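Long-range contacts in uncharacterized protein (Pseudomonas aeruginosa, PDB 4O5P), which probably hydrolyses membrane phospholipids as the type VI secretion effector Tle1, a member of the alpha/beta-hydrolase clan: residues 145-150 with 247-252; 243-248 with 304-309. All blocks are in the same frame, centred on the assembly; numbering follows the deposited sequence.

Interaction 1: residues 145-150 with 247-252; sequences RINWGL and ANWLQE
Two flat groups meet where helix 145-150 packs on helix 247-252: the six-membered part of the Trp249 indole and the Asn147 amide, their planes 30° apart. At the indole edge, near the ring plane, lies Asn147 OD1, 3.5 Å from Trp249 CZ3; Leu150 CD1 sits at the edge too, 4.2 Å from Trp249 CB. Ile146 comes obliquely, its CG2 methyl 3.4 Å from Trp249 CE3. Arg199, outside both segments, makes a cation-pi contact with the same ring. The Ile146 methyl branch gets there because CG2 stands anti to the backbone N while CG1 (chi1 -62°) lies beside it. No hydrogen bond crosses this contact, and Asn147 OD1, which it buries, has no polar partner anywhere in the model; the aromatic C-H edge is what it faces. Beyond the ring, Leu150 CD2 meets Leu250 CD1 at 4.1 Å, where the backbones also run closest, the CA atoms of Leu150 and Leu250 being 7.4 Å apart. With the axes 10.5 Å apart and crossing at -48°, the side chains span a fairly wide gap, consistent with a large indole between the helices. In the fold, helix 139-162 packs on helix 168-178 through Met178, against Asn147 and Leu150, and on strand 111-116, where Trp148 touches Tyr114 and Cys116, while helix 238-254 follows a probable nucleophile elbow after strand 225-236.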
ATOM      1  N   ARG A 145       9.213   5.431  -6.689  1.00 16.47           N
ATOM      2  CA  ARG A 145       7.889   5.993  -6.997  1.00 18.77           C
ATOM      3  C   ARG A 145       7.621   7.338  -6.293  1.00 15.31           C
ATOM      4  O   ARG A 145       7.087   8.282  -6.897  1.00 18.36           O
ATOM      5  CB  ARG A 145       6.796   4.960  -6.676  1.00 15.81           C
ATOM      6  CG  ARG A 145       6.795   3.806  -7.681  1.00 15.39           C
ATOM      7  CD  ARG A 145       5.866   2.656  -7.261  1.00 14.08           C
ATOM      8  NE  ARG A 145       5.748   1.661  -8.321  1.00 14.96           N
ATOM      9  CZ  ARG A 145       6.738   0.862  -8.709  1.00 16.32           C
ATOM     10  NH1 ARG A 145       7.939   0.939  -8.133  1.00 15.73           N
ATOM     11  NH2 ARG A 145       6.530  -0.021  -9.674  1.00 16.49           N
ATOM     12  N   ILE A 146       7.993   7.419  -5.020  1.00 15.72           N
ATOM     13  CA  ILE A 146       7.922   8.688  -4.287  1.00 16.58           C
ATOM     14  C   ILE A 146       8.762   9.766  -4.991  1.00 18.59           C
ATOM     15  O   ILE A 146       8.297  10.882  -5.232  1.00 16.35           O
ATOM     16  CB  ILE A 146       8.409   8.509  -2.826  1.00 17.74           C
ATOM     17  CG1 ILE A 146       7.498   7.520  -2.091  1.00 14.10           C
ATOM     18  CG2 ILE A 146       8.378   9.827  -2.076  1.00 13.04           C
ATOM     19  CD1 ILE A 146       8.166   6.867  -0.909  1.00 14.41           C
ATOM     20  N   ASN A 147       9.987   9.419  -5.356  1.00 16.39           N
ATOM     21  CA  ASN A 147      10.865  10.402  -5.987  1.00 16.65           C
ATOM     22  C   ASN A 147      10.416  10.835  -7.384  1.00 18.14           C
ATOM     23  O   ASN A 147      10.552  12.012  -7.754  1.00 17.05           O
ATOM     24  CB  ASN A 147      12.329   9.929  -5.948  1.00 16.13           C
ATOM     25  CG  ASN A 147      12.920  10.016  -4.540  1.00 18.95           C
ATOM     26  OD1 ASN A 147      12.547  10.894  -3.771  1.00 18.76           O
ATOM     27  ND2 ASN A 147      13.822   9.090  -4.192  1.00 18.09           N
ATOM     28  N   TRP A 148       9.878   9.887  -8.149  1.00 14.02           N
ATOM     29  CA  TRP A 148       9.213  10.181  -9.415  1.00 16.82           C
ATOM     30  C   TRP A 148       8.120  11.212  -9.160  1.00 17.66           C
ATOM     31  O   TRP A 148       8.003  12.201  -9.884  1.00 19.43           O
ATOM     32  CB  TRP A 148       8.554   8.908  -9.966  1.00 20.62           C
ATOM     33  CG  TRP A 148       7.896   9.096 -11.309  1.00 17.52           C
ATOM     34  CD1 TRP A 148       8.509   9.045 -12.532  1.00 19.33           C
ATOM     35  CD2 TRP A 148       6.508   9.352 -11.567  1.00 19.63           C
ATOM     36  NE1 TRP A 148       7.588   9.255 -13.532  1.00 19.28           N
ATOM     37  CE2 TRP A 148       6.351   9.448 -12.965  1.00 21.82           C
ATOM     38  CE3 TRP A 148       5.382   9.529 -10.753  1.00 18.36           C
ATOM     39  CZ2 TRP A 148       5.119   9.713 -13.565  1.00 21.05           C
ATOM     40  CZ3 TRP A 148       4.160   9.786 -11.351  1.00 19.77           C
ATOM     41  CH2 TRP A 148       4.037   9.876 -12.742  1.00 19.74           C
ATOM     42  N   GLY A 149       7.335  10.968  -8.114  1.00 16.25           N
ATOM     43  CA  GLY A 149       6.271  11.879  -7.714  1.00 17.26           C
ATOM     44  C   GLY A 149       6.793  13.280  -7.490  1.00 19.76           C
ATOM     45  O   GLY A 149       6.262  14.241  -8.063  1.00 16.41           O
ATOM     46  N   LEU A 150       7.848  13.401  -6.680  1.00 19.38           N
ATOM     47  CA  LEU A 150       8.496  14.699  -6.483  1.00 18.29           C
ATOM     48  C   LEU A 150       8.911  15.361  -7.811  1.00 18.73           C
ATOM     49  O   LEU A 150       8.620  16.539  -8.030  1.00 17.44           O
ATOM     50  CB  LEU A 150       9.677  14.577  -5.511  1.00 17.59           C
ATOM     51  CG  LEU A 150       9.263  14.289  -4.064  1.00 17.10           C
ATOM     52  CD1 LEU A 150      10.451  13.888  -3.202  1.00 16.68           C
ATOM     53  CD2 LEU A 150       8.553  15.511  -3.471  1.00 19.81           C
ATOM     54  N   ALA A 247       4.477  13.222   1.179  1.00 14.95           N
ATOM     55  CA  ALA A 247       4.072  14.409   1.929  1.00 15.47           C
ATOM     56  C   ALA A 247       5.171  14.866   2.889  1.00 16.23           C
ATOM     57  O   ALA A 247       5.503  16.064   2.928  1.00 17.14           O
ATOM     58  CB  ALA A 247       2.768  14.154   2.679  1.00 14.06           C
ATOM     59  N   ASN A 248       5.741  13.928   3.651  1.00 16.48           N
ATOM     60  CA  ASN A 248       6.866  14.283   4.533  1.00 15.73           C
ATOM     61  C   ASN A 248       8.149  14.771   3.837  1.00 18.56           C
ATOM     62  O   ASN A 248       8.743  15.780   4.244  1.00 21.77           O
ATOM     63  CB  ASN A 248       7.191  13.140   5.503  1.00 16.19           C
ATOM     64  CG  ASN A 248       6.221  13.084   6.667  1.00 19.55           C
ATOM     65  OD1 ASN A 248       5.964  14.099   7.319  1.00 20.41           O
ATOM     66  ND2 ASN A 248       5.639  11.912   6.906  1.00 16.87           N
ATOM     67  N   TRP A 249       8.601  14.053   2.814  1.00 17.88           N
ATOM     68  CA  TRP A 249       9.772  14.491   2.042  1.00 19.92           C
ATOM     69  C   TRP A 249       9.542  15.855   1.365  1.00 18.51           C
ATOM     70  O   TRP A 249      10.466  16.670   1.206  1.00 20.37           O
ATOM     71  CB  TRP A 249      10.163  13.425   1.004  1.00 15.94           C
ATOM     72  CG  TRP A 249      10.579  12.113   1.623  1.00 18.73           C
ATOM     73  CD1 TRP A 249      10.614  11.802   2.965  1.00 17.43           C
ATOM     74  CD2 TRP A 249      11.019  10.931   0.930  1.00 19.31           C
ATOM     75  NE1 TRP A 249      11.049  10.507   3.135  1.00 19.69           N
ATOM     76  CE2 TRP A 249      11.298   9.948   1.908  1.00 16.83           C
ATOM     77  CE3 TRP A 249      11.208  10.609  -0.418  1.00 19.00           C
ATOM     78  CZ2 TRP A 249      11.759   8.669   1.577  1.00 20.12           C
ATOM     79  CZ3 TRP A 249      11.668   9.334  -0.748  1.00 18.70           C
ATOM     80  CH2 TRP A 249      11.928   8.378   0.248  1.00 19.05           C
ATOM     81  N   LEU A 250       8.301  16.122   0.986  1.00 21.33           N
ATOM     82  CA  LEU A 250       7.985  17.383   0.346  1.00 18.33           C
ATOM     83  C   LEU A 250       8.048  18.490   1.393  1.00 22.30           C
ATOM     84  O   LEU A 250       8.598  19.576   1.141  1.00 20.96           O
ATOM     85  CB  LEU A 250       6.622  17.317  -0.323  1.00 15.87           C
ATOM     86  CG  LEU A 250       6.136  18.603  -0.993  1.00 20.32           C
ATOM     87  CD1 LEU A 250       7.127  19.062  -2.071  1.00 19.82           C
ATOM     88  CD2 LEU A 250       4.760  18.378  -1.588  1.00 19.51           C
ATOM     89  N   GLN A 251       7.507  18.204   2.572  1.00 19.87           N
ATOM     90  CA  GLN A 251       7.530  19.187   3.647  1.00 21.93           C
ATOM     91  C   GLN A 251       8.959  19.533   4.025  1.00 23.03           C
ATOM     92  O   GLN A 251       9.293  20.714   4.182  1.00 22.57           O
ATOM     93  CB  GLN A 251       6.787  18.684   4.878  1.00 22.76           C
ATOM     94  CG  GLN A 251       6.656  19.740   5.946  1.00 24.03           C
ATOM     95  CD  GLN A 251       6.080  19.204   7.237  1.00 28.73           C
ATOM     96  OE1 GLN A 251       6.236  18.018   7.564  1.00 24.21           O
ATOM     97  NE2 GLN A 251       5.411  20.077   7.988  1.00 23.30           N
ATOM     98  N   GLU A 252       9.786  18.500   4.162  1.00 21.48           N
ATOM     99  CA  GLU A 252      11.208  18.655   4.430  1.00 23.65           C
ATOM    100  C   GLU A 252      11.885  19.525   3.357  1.00 22.72           C
ATOM    101  O   GLU A 252      12.699  20.398   3.675  1.00 20.39           O
ATOM    102  CB  GLU A 252      11.872  17.264   4.526  1.00 21.74           C
ATOM    103  CG  GLU A 252      13.002  17.032   3.518  1.00 28.25           C
ATOM    104  CD  GLU A 252      13.132  15.576   3.043  1.00 32.62           C
ATOM    105  OE1 GLU A 252      13.157  14.651   3.911  1.00 28.79           O
ATOM    106  OE2 GLU A 252      13.228  15.371   1.797  1.00 26.22           O
TER

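Interaction 2: residues 243-248 with 304-309; sequences ARAFAN and DTMRLP
Asn248 and Arg244, one turn apart on helix 238-254, reach backbone carbonyls of the loop 304-309 in what is probably an alpha/beta-hydrolase fold, where this helix follows the likely nucleophile elbow. All four crossing bonds run from helix side chains to main-chain oxygens of the loop. In the tight, buried part Arg244 grips Met306 O side-on, with NE and NH2 each 2.9 Å from that oxygen, which lies at the guanidinium edge. The two bonds differ: NE comes in the carbonyl plane on a lone pair, NH2 from above that plane. A bend at chi3 (69°) brings the guanidinium round to this oxygen; NH1 bonds to Asp347 O, and NH2, besides Met306 O, to Ser348 O. Apolar contacts accompany the bonds: selenomethionine Met306 folds back so that CE rests 4.2 Å from Ala245 CB, and Ala247 CB meets Pro309 CG at 3.9 Å. The loose side is at Asp304, exposed and hardly touching the helix, and at Arg307, whose CB points away from the helix and whose guanidinium makes salt bridges with Asp310 and Asp690. Asn248 is partly exposed yet bonded twice. Its ND2 has both partners in the amide plane: Arg307 O at 2.8 Å with a nearly straight N-H...O angle of 177°, and Thr305 O at 2.9 Å, bent to 136°.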
ATOM      1  N   ALA A 243       2.405   7.906  -0.630  1.00 16.50           N
ATOM      2  CA  ALA A 243       1.850   9.264  -0.527  1.00 16.61           C
ATOM      3  C   ALA A 243       2.255   9.919   0.782  1.00 15.00           C
ATOM      4  O   ALA A 243       2.568  11.117   0.829  1.00 17.13           O
ATOM      5  CB  ALA A 243       0.362   9.247  -0.658  1.00 12.28           C
ATOM      6  N   ARG A 244       2.239   9.143   1.849  1.00 15.41           N
ATOM      7  CA  ARG A 244       2.578   9.692   3.161  1.00 16.70           C
ATOM      8  C   ARG A 244       4.052  10.068   3.258  1.00 14.66           C
ATOM      9  O   ARG A 244       4.407  11.163   3.735  1.00 16.80           O
ATOM     10  CB  ARG A 244       2.140   8.704   4.250  1.00 17.57           C
ATOM     11  CG  ARG A 244       0.616   8.568   4.254  1.00 12.21           C
ATOM     12  CD  ARG A 244       0.091   7.368   5.054  1.00 12.96           C
ATOM     13  NE  ARG A 244       0.268   7.497   6.501  1.00 14.25           N
ATOM     14  CZ  ARG A 244      -0.383   6.746   7.381  1.00 14.18           C
ATOM     15  NH1 ARG A 244      -1.264   5.858   6.945  1.00 12.20           N
ATOM     16  NH2 ARG A 244      -0.168   6.881   8.687  1.00 15.45           N
ATOM     17  N   ALA A 245       4.913   9.178   2.769  1.00 14.41           N
ATOM     18  CA  ALA A 245       6.332   9.510   2.698  1.00 12.51           C
ATOM     19  C   ALA A 245       6.557  10.721   1.786  1.00 14.15           C
ATOM     20  O   ALA A 245       7.316  11.619   2.125  1.00 15.80           O
ATOM     21  CB  ALA A 245       7.145   8.299   2.228  1.00 13.58           C
ATOM     22  N   PHE A 246       5.882  10.751   0.638  1.00 15.25           N
ATOM     23  CA  PHE A 246       5.909  11.894  -0.279  1.00 14.13           C
ATOM     24  C   PHE A 246       5.581  13.205   0.445  1.00 17.18           C
ATOM     25  O   PHE A 246       6.320  14.182   0.350  1.00 15.75           O
ATOM     26  CB  PHE A 246       4.922  11.640  -1.426  1.00 15.78           C
ATOM     27  CG  PHE A 246       4.640  12.840  -2.298  1.00 19.27           C
ATOM     28  CD1 PHE A 246       3.594  13.717  -1.989  1.00 17.90           C
ATOM     29  CD2 PHE A 246       5.379  13.062  -3.449  1.00 15.36           C
ATOM     30  CE1 PHE A 246       3.324  14.803  -2.795  1.00 19.38           C
ATOM     31  CE2 PHE A 246       5.112  14.150  -4.270  1.00 20.74           C
ATOM     32  CZ  PHE A 246       4.080  15.029  -3.941  1.00 20.54           C
ATOM     33  N   ALA A 247       4.477  13.222   1.179  1.00 14.95           N
ATOM     34  CA  ALA A 247       4.072  14.409   1.929  1.00 15.47           C
ATOM     35  C   ALA A 247       5.171  14.866   2.889  1.00 16.23           C
ATOM     36  O   ALA A 247       5.503  16.064   2.928  1.00 17.14           O
ATOM     37  CB  ALA A 247       2.768  14.154   2.679  1.00 14.06           C
ATOM     38  N   ASN A 248       5.741  13.928   3.651  1.00 16.48           N
ATOM     39  CA  ASN A 248       6.866  14.283   4.533  1.00 15.73           C
ATOM     40  C   ASN A 248       8.149  14.771   3.837  1.00 18.56           C
ATOM     41  O   ASN A 248       8.743  15.780   4.244  1.00 21.77           O
ATOM     42  CB  ASN A 248       7.191  13.140   5.503  1.00 16.19           C
ATOM     43  CG  ASN A 248       6.221  13.084   6.667  1.00 19.55           C
ATOM     44  OD1 ASN A 248       5.964  14.099   7.319  1.00 20.41           O
ATOM     45  ND2 ASN A 248       5.639  11.912   6.906  1.00 16.87           N
ATOM     46  N   ASP A 304       9.356   6.069  10.342  1.00 20.99           N
ATOM     47  CA  ASP A 304       9.189   7.466  10.767  1.00 24.28           C
ATOM     48  C   ASP A 304       8.667   8.425   9.694  1.00 20.36           C
ATOM     49  O   ASP A 304       8.713   9.639   9.867  1.00 21.94           O
ATOM     50  CB  ASP A 304      10.478   8.003  11.389  1.00 29.78           C
ATOM     51  CG  ASP A 304      10.907   7.208  12.611  1.00 34.08           C
ATOM     52  OD1 ASP A 304      10.082   6.429  13.151  1.00 34.86           O
ATOM     53  OD2 ASP A 304      12.070   7.370  13.041  1.00 38.21           O
ATOM     54  N   THR A 305       8.139   7.882   8.604  1.00 18.90           N
ATOM     55  CA  THR A 305       7.557   8.716   7.550  1.00 19.89           C
ATOM     56  C   THR A 305       6.063   8.434   7.303  1.00 17.40           C
ATOM     57  O   THR A 305       5.444   9.013   6.415  1.00 17.42           O
ATOM     58  CB  THR A 305       8.373   8.632   6.240  1.00 19.58           C
ATOM     59  OG1 THR A 305       8.470   7.269   5.816  1.00 19.57           O
ATOM     60  CG2 THR A 305       9.789   9.182   6.461  1.00 25.18           C
HETATM   61  N   MSE A 306       5.470   7.555   8.097  1.00 18.74           N
HETATM   62  CA  MSE A 306       4.043   7.312   7.961  1.00 15.68           C
HETATM   63  C   MSE A 306       3.250   8.355   8.731  1.00 15.61           C
HETATM   64  O   MSE A 306       2.099   8.659   8.401  1.00 14.29           O
HETATM   65  CB  MSE A 306       3.690   5.909   8.457  1.00 17.25           C
HETATM   66  CG  MSE A 306       4.287   4.792   7.587  1.00 14.57           C
HETATM   67 SE   MSE A 306       3.634   4.962   5.755  1.00 24.67          SE
HETATM   68  CE  MSE A 306       5.191   5.844   4.995  1.00 12.06           C
ATOM     69  N   ARG A 307       3.864   8.862   9.792  1.00 17.80           N
ATOM     70  CA  ARG A 307       3.270   9.902  10.620  1.00 18.51           C
ATOM     71  C   ARG A 307       2.917  11.095   9.737  1.00 19.92           C
ATOM     72  O   ARG A 307       3.783  11.604   9.016  1.00 19.99           O
ATOM     73  CB  ARG A 307       4.302  10.325  11.658  1.00 20.10           C
ATOM     74  CG  ARG A 307       3.775  11.202  12.745  1.00 20.63           C
ATOM     75  CD  ARG A 307       4.933  11.885  13.489  1.00 24.42           C
ATOM     76  NE  ARG A 307       4.390  12.975  14.281  1.00 23.02           N
ATOM     77  CZ  ARG A 307       3.872  12.815  15.494  1.00 23.04           C
ATOM     78  NH1 ARG A 307       3.869  11.606  16.063  1.00 22.13           N
ATOM     79  NH2 ARG A 307       3.371  13.862  16.139  1.00 19.82           N
ATOM     80  N   LEU A 308       1.661  11.537   9.764  1.00 18.25           N
ATOM     81  CA  LEU A 308       1.266  12.633   8.877  1.00 17.15           C
ATOM     82  C   LEU A 308       2.061  13.900   9.247  1.00 17.60           C
ATOM     83  O   LEU A 308       2.525  14.024  10.385  1.00 15.78           O
ATOM     84  CB  LEU A 308      -0.240  12.886   8.949  1.00 16.82           C
ATOM     85  CG  LEU A 308      -1.268  11.865   8.442  1.00 16.49           C
ATOM     86  CD1 LEU A 308      -2.651  12.444   8.627  1.00 12.19           C
ATOM     87  CD2 LEU A 308      -1.092  11.493   6.983  1.00 12.29           C
ATOM     88  N   PRO A 309       2.269  14.811   8.276  1.00 16.59           N
ATOM     89  CA  PRO A 309       3.043  16.030   8.578  1.00 21.67           C
ATOM     90  C   PRO A 309       2.447  16.835   9.730  1.00 22.08           C
ATOM     91  O   PRO A 309       1.222  17.027   9.784  1.00 23.22           O
ATOM     92  CB  PRO A 309       2.941  16.843   7.277  1.00 18.99           C
ATOM     93  CG  PRO A 309       2.852  15.816   6.208  1.00 19.53           C
ATOM     94  CD  PRO A 309       2.010  14.677   6.830  1.00 17.16           C
TER

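Both interactions hold helix 238-254 and share Ala247 and Asn248, their centres about 9 Å apart. Interaction 1 joins it to helix 139-162 entirely through buried side chains and has no crossing hydrogen bond; interaction 2 joins it to a loop with four, all from side chains to main-chain oxygens. Interaction 2 also buries more, 437 Å² against 225 Å². All five touching residues of interaction 1 are buried, against six of nine in interaction 2, where the rest are partly exposed. They touch at several points, among them Ile146 CD1 on Ala245 CB, 3.6 Å. Interaction 1 is essentially packing, whereas interaction 2 adds polar bonds to its apolar contacts.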